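Long-range contacts in putative serine protease (Human astrovirus 1, PDB 2W5E), which probably cleaves the viral polyprotein into its functional products, as a serine endopeptidase of the trypsin-like fold with a His-Asp-Ser charge relay: residues 8-12 with 78-82; 57-61 with 158-162; 91-96 with 129-134; 125-129 with 140-144; 137-141 with 152-156. All coordinates share one frame; numbering follows the deposited sequence.

Contact 1 (8-12 with 78-82); sequences IKPGA and TARLK
K9 reaches across to the interdomain linker with its whole side chain: CB and CD pass the methyl of A79, CE packs on CD2 of L81 at 3.8 Å, and the ammonium group ends at a backbone carbonyl. The chain runs straight through CB and CG and turns about the CG-CD bond (chi3 -81°), which brings NZ onto R80 O at 2.9 Å, in the carbonyl plane. A water accepts from the same NZ and from the backbone N of K82, so the ammonium is tied to R80 directly and to K82 through the water. The linker here joins the two beta-barrels of the chymotrypsin-like fold, and 8-12 is the lead-in to strand 13-18 of the first barrel. G11 follows, in a short 3-10 turn closed by A12 N to K9 O; its CA lies 3.8 Å from T78 OG1, while Y49 OH bonds to G11 O and to T78 N. A12 comes last, its CA 3.3 Å from A79 O in a C-H...O contact, and its methyl meets A79 CB and L81 CG, 3.7 Å from the latter.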
loop_
_atom_site.group_PDB
_atom_site.type_symbol
_atom_site.label_atom_id
_atom_site.label_comp_id
_atom_site.label_asym_id
_atom_site.label_seq_id
_atom_site.Cartn_x
_atom_site.Cartn_y
_atom_site.Cartn_z
ATOM N N ILE A 8 -14.144 1.086 1.396
ATOM C CA ILE A 8 -15.101 0.037 1.699
ATOM C C ILE A 8 -14.299 -1.227 1.981
ATOM O O ILE A 8 -13.560 -1.717 1.117
ATOM C CB ILE A 8 -16.108 -0.155 0.528
ATOM C CG1 ILE A 8 -16.943 1.122 0.343
ATOM C CG2 ILE A 8 -17.005 -1.370 0.775
ATOM C CD1 ILE A 8 -17.613 1.269 -1.018
ATOM N N LYS A 9 -14.426 -1.731 3.206
ATOM C CA LYS A 9 -13.563 -2.809 3.686
ATOM C C LYS A 9 -14.353 -4.054 4.127
ATOM O O LYS A 9 -14.608 -4.227 5.313
ATOM C CB LYS A 9 -12.671 -2.285 4.826
ATOM C CG LYS A 9 -11.641 -1.236 4.370
ATOM C CD LYS A 9 -10.746 -0.748 5.517
ATOM C CE LYS A 9 -11.425 0.310 6.368
ATOM N NZ LYS A 9 -10.523 0.809 7.456
ATOM N N PRO A 10 -14.736 -4.924 3.170
ATOM C CA PRO A 10 -15.482 -6.145 3.496
ATOM C C PRO A 10 -14.673 -7.138 4.339
ATOM O O PRO A 10 -15.260 -7.972 5.030
ATOM C CB PRO A 10 -15.808 -6.745 2.125
ATOM C CG PRO A 10 -15.605 -5.609 1.139
ATOM C CD PRO A 10 -14.497 -4.809 1.720
ATOM N N GLY A 11 -13.343 -7.032 4.281
ATOM C CA GLY A 11 -12.444 -7.817 5.130
ATOM C C GLY A 11 -12.544 -7.490 6.613
ATOM O O GLY A 11 -11.986 -8.203 7.446
ATOM N N ALA A 12 -13.257 -6.415 6.942
ATOM C CA ALA A 12 -13.490 -6.037 8.329
ATOM C C ALA A 12 -14.769 -6.666 8.887
ATOM O O ALA A 12 -15.154 -6.377 10.013
ATOM C CB ALA A 12 -13.533 -4.518 8.480
ATOM N N THR A 78 -7.907 -8.911 8.349
ATOM C CA THR A 78 -7.153 -8.167 7.343
ATOM C C THR A 78 -7.489 -6.673 7.336
ATOM O O THR A 78 -6.763 -5.872 6.739
ATOM C CB THR A 78 -7.414 -8.730 5.947
ATOM O OG1 THR A 78 -8.817 -8.636 5.661
ATOM C CG2 THR A 78 -6.961 -10.186 5.866
ATOM N N ALA A 79 -8.591 -6.311 7.994
ATOM C CA ALA A 79 -9.061 -4.929 8.064
ATOM C C ALA A 79 -9.889 -4.704 9.316
ATOM O O ALA A 79 -10.534 -5.627 9.823
ATOM C CB ALA A 79 -9.883 -4.572 6.823
ATOM N N ARG A 80 -9.852 -3.472 9.812
ATOM C CA ARG A 80 -10.688 -3.042 10.921
ATOM C C ARG A 80 -11.289 -1.695 10.569
ATOM O O ARG A 80 -10.759 -0.965 9.721
ATOM C CB ARG A 80 -9.882 -2.906 12.211
ATOM C CG ARG A 80 -9.213 -4.176 12.703
ATOM C CD ARG A 80 -8.270 -3.869 13.857
ATOM N NE ARG A 80 -7.650 -5.080 14.389
ATOM C CZ ARG A 80 -6.597 -5.693 13.853
ATOM N NH1 ARG A 80 -6.012 -5.213 12.757
ATOM N NH2 ARG A 80 -6.119 -6.790 14.422
ATOM N N LEU A 81 -12.381 -1.360 11.241
ATOM C CA LEU A 81 -13.077 -0.112 10.993
ATOM C C LEU A 81 -12.816 0.895 12.103
ATOM O O LEU A 81 -12.830 0.554 13.283
ATOM C CB LEU A 81 -14.581 -0.360 10.827
ATOM C CG LEU A 81 -15.031 -1.313 9.709
ATOM C CD1 LEU A 81 -16.544 -1.451 9.692
ATOM C CD2 LEU A 81 -14.513 -0.873 8.336
ATOM N N LYS A 82 -12.571 2.136 11.706
ATOM C CA LYS A 82 -12.411 3.227 12.656
ATOM C C LYS A 82 -13.685 4.059 12.732
ATOM O O LYS A 82 -14.493 4.058 11.803
ATOM C CB LYS A 82 -11.194 4.089 12.289
ATOM C CG LYS A 82 -9.863 3.414 12.618
ATOM C CD LYS A 82 -8.655 4.294 12.296
ATOM C CE LYS A 82 -8.163 4.090 10.863
ATOM N NZ LYS A 82 -6.801 4.677 10.644
HETATM O O HOH W 1 -12.678 2.494 8.755
#

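Contact 2 (57-61 with 158-162); sequences KVRYM and TDFHP
The end of strand 52-60 faces the C-terminal tail without any backbone pairing, Y60 and H161 being closest at 7.4 Å between CA atoms. R59 sends its guanidinium end-on to one carbonyl: NH2 lies 2.8 Å and NH1 3.0 Å from F160 O, which sits in the guanidinium plane. NH2 meets that oxygen on a lone pair and NH1 comes nearly along the C=O axis. A bend at chi3 (73°) turns the group to this position, and a salt bridge from NH2 to D31 also holds it. NE2 of H161 lies over one guanidinium face, the two planes 34° apart. P162 lies over the Y60 ring, its CD 3.9 Å from the centroid and near the normal, a CH-pi contact, while at the ring edge CE2 is 3.2 Å from D159 O. R59 and Y60 form a classic beta bulge opposite F68 of strand 66-70, and the F160 ring meets F68 too; the tail that follows strand 149-154 of the second barrel is thus fastened to the first.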
loop_
_atom_site.group_PDB
_atom_site.type_symbol
_atom_site.label_atom_id
_atom_site.label_comp_id
_atom_site.label_asym_id
_atom_site.label_seq_id
_atom_site.Cartn_x
_atom_site.Cartn_y
_atom_site.Cartn_z
ATOM N N LYS A 57 -15.817 -14.483 23.443
ATOM C CA LYS A 57 -16.576 -14.091 24.622
ATOM C C LYS A 57 -17.049 -12.646 24.563
ATOM O O LYS A 57 -16.262 -11.733 24.288
ATOM C CB LYS A 57 -15.740 -14.312 25.887
ATOM C CG LYS A 57 -16.520 -14.165 27.182
ATOM C CD LYS A 57 -15.616 -14.338 28.399
ATOM C CE LYS A 57 -16.434 -14.450 29.672
ATOM N NZ LYS A 57 -15.588 -14.707 30.875
ATOM N N VAL A 58 -18.336 -12.447 24.838
ATOM C CA VAL A 58 -18.903 -11.109 24.980
ATOM C C VAL A 58 -18.152 -10.362 26.086
ATOM O O VAL A 58 -17.940 -10.905 27.170
ATOM C CB VAL A 58 -20.425 -11.157 25.282
ATOM C CG1 VAL A 58 -20.984 -9.756 25.510
ATOM C CG2 VAL A 58 -21.169 -11.833 24.147
ATOM N N ARG A 59 -17.735 -9.134 25.785
ATOM C CA ARG A 59 -16.984 -8.295 26.722
ATOM C C ARG A 59 -17.881 -7.311 27.478
ATOM O O ARG A 59 -17.776 -7.183 28.699
ATOM C CB ARG A 59 -15.870 -7.532 25.982
ATOM C CG ARG A 59 -15.147 -6.495 26.823
ATOM C CD ARG A 59 -13.995 -5.820 26.079
ATOM N NE ARG A 59 -14.423 -4.874 25.045
ATOM C CZ ARG A 59 -14.943 -3.670 25.280
ATOM N NH1 ARG A 59 -15.138 -3.245 26.524
ATOM N NH2 ARG A 59 -15.284 -2.889 24.265
ATOM N N TYR A 60 -18.763 -6.625 26.751
ATOM C CA TYR A 60 -19.501 -5.489 27.303
ATOM C C TYR A 60 -20.817 -5.224 26.566
ATOM O O TYR A 60 -20.862 -5.217 25.332
ATOM C CB TYR A 60 -18.599 -4.240 27.298
ATOM C CG TYR A 60 -19.237 -2.950 27.777
ATOM C CD1 TYR A 60 -19.926 -2.885 28.990
ATOM C CD2 TYR A 60 -19.116 -1.780 27.027
ATOM C CE1 TYR A 60 -20.499 -1.690 29.428
ATOM C CE2 TYR A 60 -19.682 -0.588 27.455
ATOM C CZ TYR A 60 -20.371 -0.546 28.654
ATOM O OH TYR A 60 -20.932 0.644 29.070
ATOM N N MET A 61 -21.878 -5.017 27.344
ATOM C CA MET A 61 -23.213 -4.729 26.826
ATOM C C MET A 61 -23.697 -3.395 27.393
ATOM O O MET A 61 -24.288 -3.367 28.472
ATOM C CB MET A 61 -24.209 -5.825 27.229
ATOM C CG MET A 61 -23.847 -7.242 26.820
ATOM S SD MET A 61 -24.216 -7.604 25.099
ATOM C CE MET A 61 -26.005 -7.639 25.107
ATOM N N THR A 158 -17.314 6.590 23.319
ATOM C CA THR A 158 -17.658 6.423 24.735
ATOM C C THR A 158 -18.530 5.192 24.984
ATOM O O THR A 158 -18.731 4.792 26.133
ATOM C CB THR A 158 -18.352 7.674 25.337
ATOM O OG1 THR A 158 -19.706 7.755 24.871
ATOM C CG2 THR A 158 -17.598 8.957 24.975
ATOM N N ASP A 159 -19.044 4.600 23.906
ATOM C CA ASP A 159 -19.882 3.404 23.992
ATOM C C ASP A 159 -19.078 2.133 24.245
ATOM O O ASP A 159 -19.626 1.139 24.723
ATOM C CB ASP A 159 -20.713 3.238 22.715
ATOM C CG ASP A 159 -21.792 4.290 22.578
ATOM O OD1 ASP A 159 -22.394 4.674 23.602
ATOM O OD2 ASP A 159 -22.048 4.726 21.438
ATOM N N PHE A 160 -17.786 2.181 23.925
ATOM C CA PHE A 160 -16.887 1.027 24.023
ATOM C C PHE A 160 -16.613 0.551 25.454
ATOM O O PHE A 160 -16.282 -0.618 25.665
ATOM C CB PHE A 160 -15.556 1.331 23.318
ATOM C CG PHE A 160 -15.577 1.088 21.830
ATOM C CD1 PHE A 160 -16.242 1.961 20.972
ATOM C CD2 PHE A 160 -14.911 -0.008 21.285
ATOM C CE1 PHE A 160 -16.257 1.737 19.596
ATOM C CE2 PHE A 160 -14.918 -0.241 19.911
ATOM C CZ PHE A 160 -15.594 0.636 19.067
ATOM N N HIS A 161 -16.741 1.454 26.426
ATOM C CA HIS A 161 -16.375 1.156 27.816
ATOM C C HIS A 161 -17.324 1.786 28.839
ATOM O O HIS A 161 -17.894 2.851 28.583
ATOM C CB HIS A 161 -14.932 1.597 28.098
ATOM C CG HIS A 161 -13.903 0.810 27.346
ATOM N ND1 HIS A 161 -13.288 1.285 26.207
ATOM C CD2 HIS A 161 -13.390 -0.423 27.563
ATOM C CE1 HIS A 161 -12.439 0.379 25.757
ATOM N NE2 HIS A 161 -12.481 -0.666 26.563
ATOM N N PRO A 162 -17.499 1.127 30.004
ATOM C CA PRO A 162 -18.306 1.711 31.070
ATOM C C PRO A 162 -17.513 2.757 31.846
ATOM O O PRO A 162 -17.654 3.951 31.587
ATOM C CB PRO A 162 -18.613 0.513 31.966
ATOM C CG PRO A 162 -17.431 -0.381 31.802
ATOM C CD PRO A 162 -16.958 -0.195 30.383
#

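Contact 3 (91-96 with 129-134); sequences CVTVMA and APVCDK. With CD (cadmium ion), chain G.
V131 sets its CG1 against two valines of strand 91-98, 3.7 Å from V92 CG1 and 4.0 Å from V94 CG2. With its CG1 anti to the backbone N (chi1 -176°), V131 lies alongside V94 and points the same way, into the barrel interior, where L116 and Y118 cover the group. On the same side the methyls of A96 and A129 meet at 3.6 Å. The other face carries M95, whose bent end sets CE against P130 CG at 4.0 Å, the two side chains crossing at about a right angle. Between these layers the antiparallel strands are joined by the hydrogen-bonded pair T93-C132: T93 N to C132 O is 2.9 Å, with the donor well above the carbonyl plane, and C132 N to T93 O is 2.8 Å. The bond from M95 N to P130 O is weak. Toward D133 the pairing gives way to water: one bridges T93 OG1 and D133 O, another C91 O and K134 N. T93 OG1 is also bonded to H5 of the N-terminal hexahistidine run, evidently a tag, which with H3 and C91 binds a cadmium ion, 2.2 Å from C91 SG. Strands 91-98 and 130-132 close the second barrel here, flanked by strands 101-112 and 138-146.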
loop_
_atom_site.group_PDB
_atom_site.type_symbol
_atom_site.label_atom_id
_atom_site.label_comp_id
_atom_site.label_asym_id
_atom_site.label_seq_id
_atom_site.Cartn_x
_atom_site.Cartn_y
_atom_site.Cartn_z
ATOM N N CYS A 91 -25.017 10.774 3.824
ATOM C CA CYS A 91 -24.972 9.512 3.069
ATOM C C CYS A 91 -24.069 8.432 3.686
ATOM O O CYS A 91 -23.150 8.732 4.455
ATOM C CB CYS A 91 -24.683 9.726 1.576
ATOM S SG CYS A 91 -23.147 10.575 1.149
ATOM N N VAL A 92 -24.362 7.176 3.345
ATOM C CA VAL A 92 -23.768 6.016 4.020
ATOM C C VAL A 92 -23.406 4.903 3.049
ATOM O O VAL A 92 -23.902 4.868 1.924
ATOM C CB VAL A 92 -24.723 5.419 5.104
ATOM C CG1 VAL A 92 -25.010 6.431 6.207
ATOM C CG2 VAL A 92 -26.019 4.902 4.480
ATOM N N THR A 93 -22.522 4.015 3.500
ATOM C CA THR A 93 -22.288 2.716 2.877
ATOM C C THR A 93 -22.622 1.677 3.955
ATOM O O THR A 93 -22.108 1.751 5.073
ATOM C CB THR A 93 -20.807 2.539 2.430
ATOM O OG1 THR A 93 -20.439 3.581 1.513
ATOM C CG2 THR A 93 -20.593 1.181 1.747
ATOM N N VAL A 94 -23.506 0.740 3.632
ATOM C CA VAL A 94 -23.849 -0.344 4.562
ATOM C C VAL A 94 -23.297 -1.665 4.029
ATOM O O VAL A 94 -23.544 -2.018 2.878
ATOM C CB VAL A 94 -25.385 -0.455 4.797
ATOM C CG1 VAL A 94 -25.689 -1.420 5.951
ATOM C CG2 VAL A 94 -25.991 0.906 5.081
ATOM N N MET A 95 -22.541 -2.379 4.869
ATOM C CA MET A 95 -21.938 -3.667 4.498
ATOM C C MET A 95 -22.434 -4.745 5.443
ATOM O O MET A 95 -22.297 -4.608 6.660
ATOM C CB MET A 95 -20.415 -3.639 4.631
ATOM C CG MET A 95 -19.668 -2.515 3.950
ATOM S SD MET A 95 -17.895 -2.807 4.157
ATOM C CE MET A 95 -17.640 -2.515 5.902
ATOM N N ALA A 96 -22.978 -5.821 4.885
ATOM C CA ALA A 96 -23.574 -6.892 5.678
ATOM C C ALA A 96 -23.355 -8.260 5.051
ATOM O O ALA A 96 -23.174 -8.378 3.833
ATOM C CB ALA A 96 -25.068 -6.637 5.860
ATOM N N ALA A 129 -24.750 -5.164 11.116
ATOM C CA ALA A 129 -23.977 -4.566 10.017
ATOM C C ALA A 129 -23.483 -3.152 10.334
ATOM O O ALA A 129 -24.243 -2.321 10.835
ATOM C CB ALA A 129 -24.796 -4.547 8.749
ATOM N N PRO A 130 -22.201 -2.872 10.033
ATOM C CA PRO A 130 -21.704 -1.516 10.210
ATOM C C PRO A 130 -22.324 -0.578 9.171
ATOM O O PRO A 130 -22.436 -0.931 7.991
ATOM C CB PRO A 130 -20.193 -1.661 9.981
ATOM C CG PRO A 130 -20.066 -2.843 9.074
ATOM C CD PRO A 130 -21.166 -3.778 9.496
ATOM N N VAL A 131 -22.752 0.591 9.626
ATOM C CA VAL A 131 -23.207 1.649 8.734
ATOM C C VAL A 131 -22.103 2.697 8.716
ATOM O O VAL A 131 -21.848 3.339 9.727
ATOM C CB VAL A 131 -24.557 2.255 9.194
ATOM C CG1 VAL A 131 -25.052 3.291 8.188
ATOM C CG2 VAL A 131 -25.610 1.151 9.363
ATOM N N CYS A 132 -21.445 2.846 7.568
ATOM C CA CYS A 132 -20.261 3.711 7.440
ATOM C C CYS A 132 -20.552 5.022 6.710
ATOM O O CYS A 132 -21.536 5.118 5.995
ATOM C CB CYS A 132 -19.146 2.962 6.700
ATOM S SG CYS A 132 -18.576 1.466 7.541
ATOM N N ASP A 133 -19.692 6.027 6.898
ATOM C CA ASP A 133 -19.760 7.255 6.098
ATOM C C ASP A 133 -19.144 7.035 4.709
ATOM O O ASP A 133 -18.750 5.918 4.372
ATOM C CB ASP A 133 -19.132 8.463 6.834
ATOM C CG ASP A 133 -17.621 8.329 7.061
ATOM O OD1 ASP A 133 -16.941 7.513 6.401
ATOM O OD2 ASP A 133 -17.102 9.068 7.920
ATOM N N LYS A 134 -19.061 8.102 3.912
ATOM C CA LYS A 134 -18.529 8.022 2.538
ATOM C C LYS A 134 -17.037 7.687 2.476
ATOM O O LYS A 134 -16.510 7.386 1.406
ATOM C CB LYS A 134 -18.807 9.322 1.759
ATOM C CG LYS A 134 -18.213 10.595 2.374
ATOM C CD LYS A 134 -18.660 11.816 1.576
ATOM C CE LYS A 134 -19.122 12.941 2.483
ATOM N NZ LYS A 134 -18.032 13.887 2.845
HETATM CD CD CD G . -22.734 9.966 -0.974
HETATM O O HOH W 2 -20.973 10.255 4.729
HETATM O O HOH W 3 -17.760 4.052 2.446
#

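Contact 4 (125-129 with 140-144); sequences GMSGA and AVHQT
M126 lays its CB over one face of the H142 imidazole, 3.8 Å from the ring centroid and 20° off the normal, a CH-pi contact displaced toward NE2 and CD2. Its SD stands farther off and oblique to the ring, and M126 O approaches CD2 to 3.4 Å. The imidazole reaches this place because CG is anti to the backbone N (chi1 -179°), and ND1 is bonded to Y118 OH, which fixes its rotation. At the backbone, two hydrogen bonds tie the two segments: H142 N to A129 O, 2.8 Å and almost straight at 176°, and G128 N to H142 O at 3.0 Å. The segment 126-129 is a type II turn closed by A129 N to M126 O, with G128 at positive phi; it carries the nucleophile S127 in the Gly-X-Ser-Gly loop of chymotrypsin-like proteases. S127 OG is bonded to H37 NE2, the serine-histidine hydrogen bond of the catalytic triad, and T24 pairs with the S127 backbone. V141 CG1 packs against G128, 3.6 Å from its O. Further out, Q143 NE2 is hydrogen-bonded to the backbone carbonyl of D65, a triad residue, and Q143 shares a classic beta bulge with T144 opposite G151, while A96 and V98 pack against M126.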
loop_
_atom_site.group_PDB
_atom_site.type_symbol
_atom_site.label_atom_id
_atom_site.label_comp_id
_atom_site.label_asym_id
_atom_site.label_seq_id
_atom_site.Cartn_x
_atom_site.Cartn_y
_atom_site.Cartn_z
ATOM N N GLY A 125 -31.848 -10.491 6.826
ATOM C CA GLY A 125 -31.053 -10.259 8.026
ATOM C C GLY A 125 -29.775 -9.457 7.848
ATOM O O GLY A 125 -28.754 -9.980 7.394
ATOM N N MET A 126 -29.838 -8.186 8.233
ATOM C CA MET A 126 -28.668 -7.309 8.229
ATOM C C MET A 126 -28.224 -6.913 9.636
ATOM O O MET A 126 -27.339 -6.066 9.786
ATOM C CB MET A 126 -28.955 -6.052 7.413
ATOM C CG MET A 126 -28.986 -6.264 5.922
ATOM S SD MET A 126 -29.429 -4.737 5.082
ATOM C CE MET A 126 -28.701 -5.065 3.481
ATOM N N SER A 127 -28.832 -7.518 10.660
ATOM C CA SER A 127 -28.548 -7.159 12.054
ATOM C C SER A 127 -27.051 -7.184 12.357
ATOM O O SER A 127 -26.361 -8.148 12.018
ATOM C CB SER A 127 -29.287 -8.087 13.025
ATOM O OG SER A 127 -30.693 -8.075 12.803
ATOM N N GLY A 128 -26.565 -6.113 12.985
ATOM C CA GLY A 128 -25.159 -5.987 13.372
ATOM C C GLY A 128 -24.268 -5.286 12.351
ATOM O O GLY A 128 -23.163 -4.857 12.685
ATOM N N ALA A 129 -24.750 -5.164 11.116
ATOM C CA ALA A 129 -23.977 -4.566 10.017
ATOM C C ALA A 129 -23.483 -3.152 10.334
ATOM O O ALA A 129 -24.243 -2.321 10.835
ATOM C CB ALA A 129 -24.796 -4.547 8.749
ATOM N N ALA A 140 -22.611 3.874 12.734
ATOM C CA ALA A 140 -23.741 3.223 13.395
ATOM C C ALA A 140 -23.756 1.707 13.184
ATOM O O ALA A 140 -23.033 1.180 12.344
ATOM C CB ALA A 140 -25.056 3.837 12.905
ATOM N N VAL A 141 -24.599 1.024 13.958
ATOM C CA VAL A 141 -24.774 -0.432 13.866
ATOM C C VAL A 141 -26.221 -0.771 13.472
ATOM O O VAL A 141 -27.157 -0.410 14.187
ATOM C CB VAL A 141 -24.408 -1.121 15.214
ATOM C CG1 VAL A 141 -24.575 -2.633 15.122
ATOM C CG2 VAL A 141 -22.984 -0.757 15.647
ATOM N N HIS A 142 -26.406 -1.436 12.365
ATOM C CA HIS A 142 -27.707 -1.752 11.875
ATOM C C HIS A 142 -28.549 -2.618 12.817
ATOM O O HIS A 142 -28.120 -3.607 13.290
ATOM C CB HIS A 142 -27.617 -2.431 10.540
ATOM C CG HIS A 142 -28.941 -2.772 9.950
ATOM N ND1 HIS A 142 -29.521 -2.028 8.956
ATOM C CD2 HIS A 142 -29.797 -3.780 10.209
ATOM C CE1 HIS A 142 -30.670 -2.569 8.622
ATOM N NE2 HIS A 142 -30.860 -3.632 9.367
ATOM N N GLN A 143 -29.765 -2.195 13.067
ATOM C CA GLN A 143 -30.626 -2.813 14.075
ATOM C C GLN A 143 -31.826 -3.536 13.476
ATOM O O GLN A 143 -32.081 -4.696 13.802
ATOM C CB GLN A 143 -31.113 -1.768 15.085
ATOM C CG GLN A 143 -30.016 -1.130 15.914
ATOM C CD GLN A 143 -29.392 -2.092 16.909
ATOM O OE1 GLN A 143 -30.085 -2.895 17.536
ATOM N NE2 GLN A 143 -28.076 -2.008 17.065
ATOM N N THR A 144 -32.560 -2.851 12.600
ATOM C CA THR A 144 -33.832 -3.370 12.103
ATOM C C THR A 144 -34.243 -2.766 10.760
ATOM O O THR A 144 -33.598 -1.844 10.254
ATOM C CB THR A 144 -34.963 -3.145 13.145
ATOM O OG1 THR A 144 -36.157 -3.825 12.728
ATOM C CG2 THR A 144 -35.246 -1.655 13.333
#

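Contact 5 (137-141 with 152-156)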
loop_
_atom_site.group_PDB
_atom_site.type_symbol
_atom_site.label_atom_id
_atom_site.label_comp_id
_atom_site.label_asym_id
_atom_site.label_seq_id
_atom_site.Cartn_x
_atom_site.Cartn_y
_atom_site.Cartn_z
ATOM N N ARG A 137 -15.681 4.997 7.471
ATOM C CA ARG A 137 -15.638 5.020 8.934
ATOM C C ARG A 137 -17.024 4.719 9.506
ATOM O O ARG A 137 -18.021 5.243 9.011
ATOM C CB ARG A 137 -15.151 6.385 9.438
ATOM C CG ARG A 137 -13.931 6.938 8.700
ATOM C CD ARG A 137 -12.655 6.220 9.082
ATOM N NE ARG A 137 -12.094 6.774 10.308
ATOM C CZ ARG A 137 -10.949 7.451 10.386
ATOM N NH1 ARG A 137 -10.206 7.659 9.304
ATOM N NH2 ARG A 137 -10.544 7.913 11.561
ATOM N N VAL A 138 -17.081 3.889 10.548
ATOM C CA VAL A 138 -18.360 3.457 11.136
ATOM C C VAL A 138 -19.079 4.596 11.838
ATOM O O VAL A 138 -18.500 5.277 12.688
ATOM C CB VAL A 138 -18.193 2.306 12.172
ATOM C CG1 VAL A 138 -19.519 1.544 12.353
ATOM C CG2 VAL A 138 -17.127 1.367 11.746
ATOM N N LEU A 139 -20.345 4.784 11.477
ATOM C CA LEU A 139 -21.216 5.765 12.120
ATOM C C LEU A 139 -22.209 5.099 13.070
ATOM O O LEU A 139 -22.616 5.693 14.070
ATOM C CB LEU A 139 -22.012 6.541 11.063
ATOM C CG LEU A 139 -21.285 7.368 10.000
ATOM C CD1 LEU A 139 -22.279 7.835 8.953
ATOM C CD2 LEU A 139 -20.573 8.549 10.625
ATOM N N ALA A 140 -22.611 3.874 12.734
ATOM C CA ALA A 140 -23.741 3.223 13.395
ATOM C C ALA A 140 -23.756 1.707 13.184
ATOM O O ALA A 140 -23.033 1.180 12.344
ATOM C CB ALA A 140 -25.056 3.837 12.905
ATOM N N VAL A 141 -24.599 1.024 13.958
ATOM C CA VAL A 141 -24.774 -0.432 13.866
ATOM C C VAL A 141 -26.221 -0.771 13.472
ATOM O O VAL A 141 -27.157 -0.410 14.187
ATOM C CB VAL A 141 -24.408 -1.121 15.214
ATOM C CG1 VAL A 141 -24.575 -2.633 15.122
ATOM C CG2 VAL A 141 -22.984 -0.757 15.647
ATOM N N ALA A 152 -30.524 2.118 12.215
ATOM C CA ALA A 152 -29.314 1.797 12.967
ATOM C C ALA A 152 -29.170 2.699 14.182
ATOM O O ALA A 152 -29.701 3.804 14.197
ATOM C CB ALA A 152 -28.094 1.932 12.068
ATOM N N VAL A 153 -28.464 2.218 15.204
ATOM C CA VAL A 153 -28.127 3.043 16.366
ATOM C C VAL A 153 -26.728 3.629 16.194
ATOM O O VAL A 153 -25.760 2.890 15.986
ATOM C CB VAL A 153 -28.213 2.257 17.705
ATOM C CG1 VAL A 153 -27.834 3.147 18.878
ATOM C CG2 VAL A 153 -29.617 1.704 17.917
ATOM N N ILE A 154 -26.639 4.954 16.281
ATOM C CA ILE A 154 -25.366 5.676 16.198
ATOM C C ILE A 154 -24.399 5.248 17.308
ATOM O O ILE A 154 -24.794 5.087 18.468
ATOM C CB ILE A 154 -25.578 7.224 16.176
ATOM C CG1 ILE A 154 -25.969 7.692 14.773
ATOM C CG2 ILE A 154 -24.322 7.982 16.596
ATOM C CD1 ILE A 154 -27.439 7.965 14.594
ATOM N N ILE A 155 -23.139 5.054 16.929
ATOM C CA ILE A 155 -22.090 4.649 17.857
ATOM C C ILE A 155 -21.050 5.763 18.010
ATOM O O ILE A 155 -20.759 6.489 17.056
ATOM C CB ILE A 155 -21.429 3.305 17.409
ATOM C CG1 ILE A 155 -20.528 2.730 18.515
ATOM C CG2 ILE A 155 -20.685 3.461 16.074
ATOM C CD1 ILE A 155 -19.963 1.335 18.217
ATOM N N ASP A 156 -20.514 5.908 19.218
ATOM C CA ASP A 156 -19.395 6.820 19.462
ATOM C C ASP A 156 -18.353 6.172 20.397
ATOM O O ASP A 156 -18.645 5.144 21.012
ATOM C CB ASP A 156 -19.885 8.202 19.945
ATOM C CG ASP A 156 -20.505 8.169 21.326
ATOM O OD1 ASP A 156 -19.762 7.962 22.304
ATOM O OD2 ASP A 156 -21.730 8.387 21.438
#
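The methyls of A140 and A152 meet, CB to CB, at 3.7 Å, where strands 138-146 and 149-154 approach to 4.1 Å between A140 CA and I154 CA. The A140 methyl also stands 3.3 Å from V153 O, and that of A152 equally near V141 O, so each methyl rests on the opposite backbone. I155 leans the other way: its CG2, between the backbone N and the carbonyl carbon, lies 3.6 Å from L139 O and meets V138 CG1 more loosely, while CG1 extends anti to the backbone N (chi1 -169°) and carries CD1 toward V141 CG2. V141 and V153 form the antiparallel hydrogen-bonded pair, V141 N to V153 O at 3.0 Å and V153 N to V141 O at 3.1 Å, and I155 N adds a bond to L139 O. In this hairpin of the second barrel L139 and A140 make a classic beta bulge opposite V131 of strand 130-132, strand 115-119 packs on A140, A152 and I154, and I155 reaches I66 and F68 of the first barrel.

In the fold
Contacts 3, 4 and 5 are buried in the second barrel and follow one another across its sheet: 3 and 4 share A129, 4 and 5 share A140 and V141, and V131 bonds to L139 and A140 between 3 and 5. Their chemistry is backbone pairing and apolar side chains, giving way in contact 4 to the loop of the catalytic serine. Contact 1 joins the lead-in of the first barrel to the interdomain linker and contact 2 the C-terminal tail to that barrel, both without strand pairing, through a lysine and an arginine that each grip a carbonyl. Contact 1, partly buried, meets contact 3 through I8, K9 and L81, and contact 5 through L81 and K82; contact 2, at the surface, touches contact 5 where F160 packs on I155.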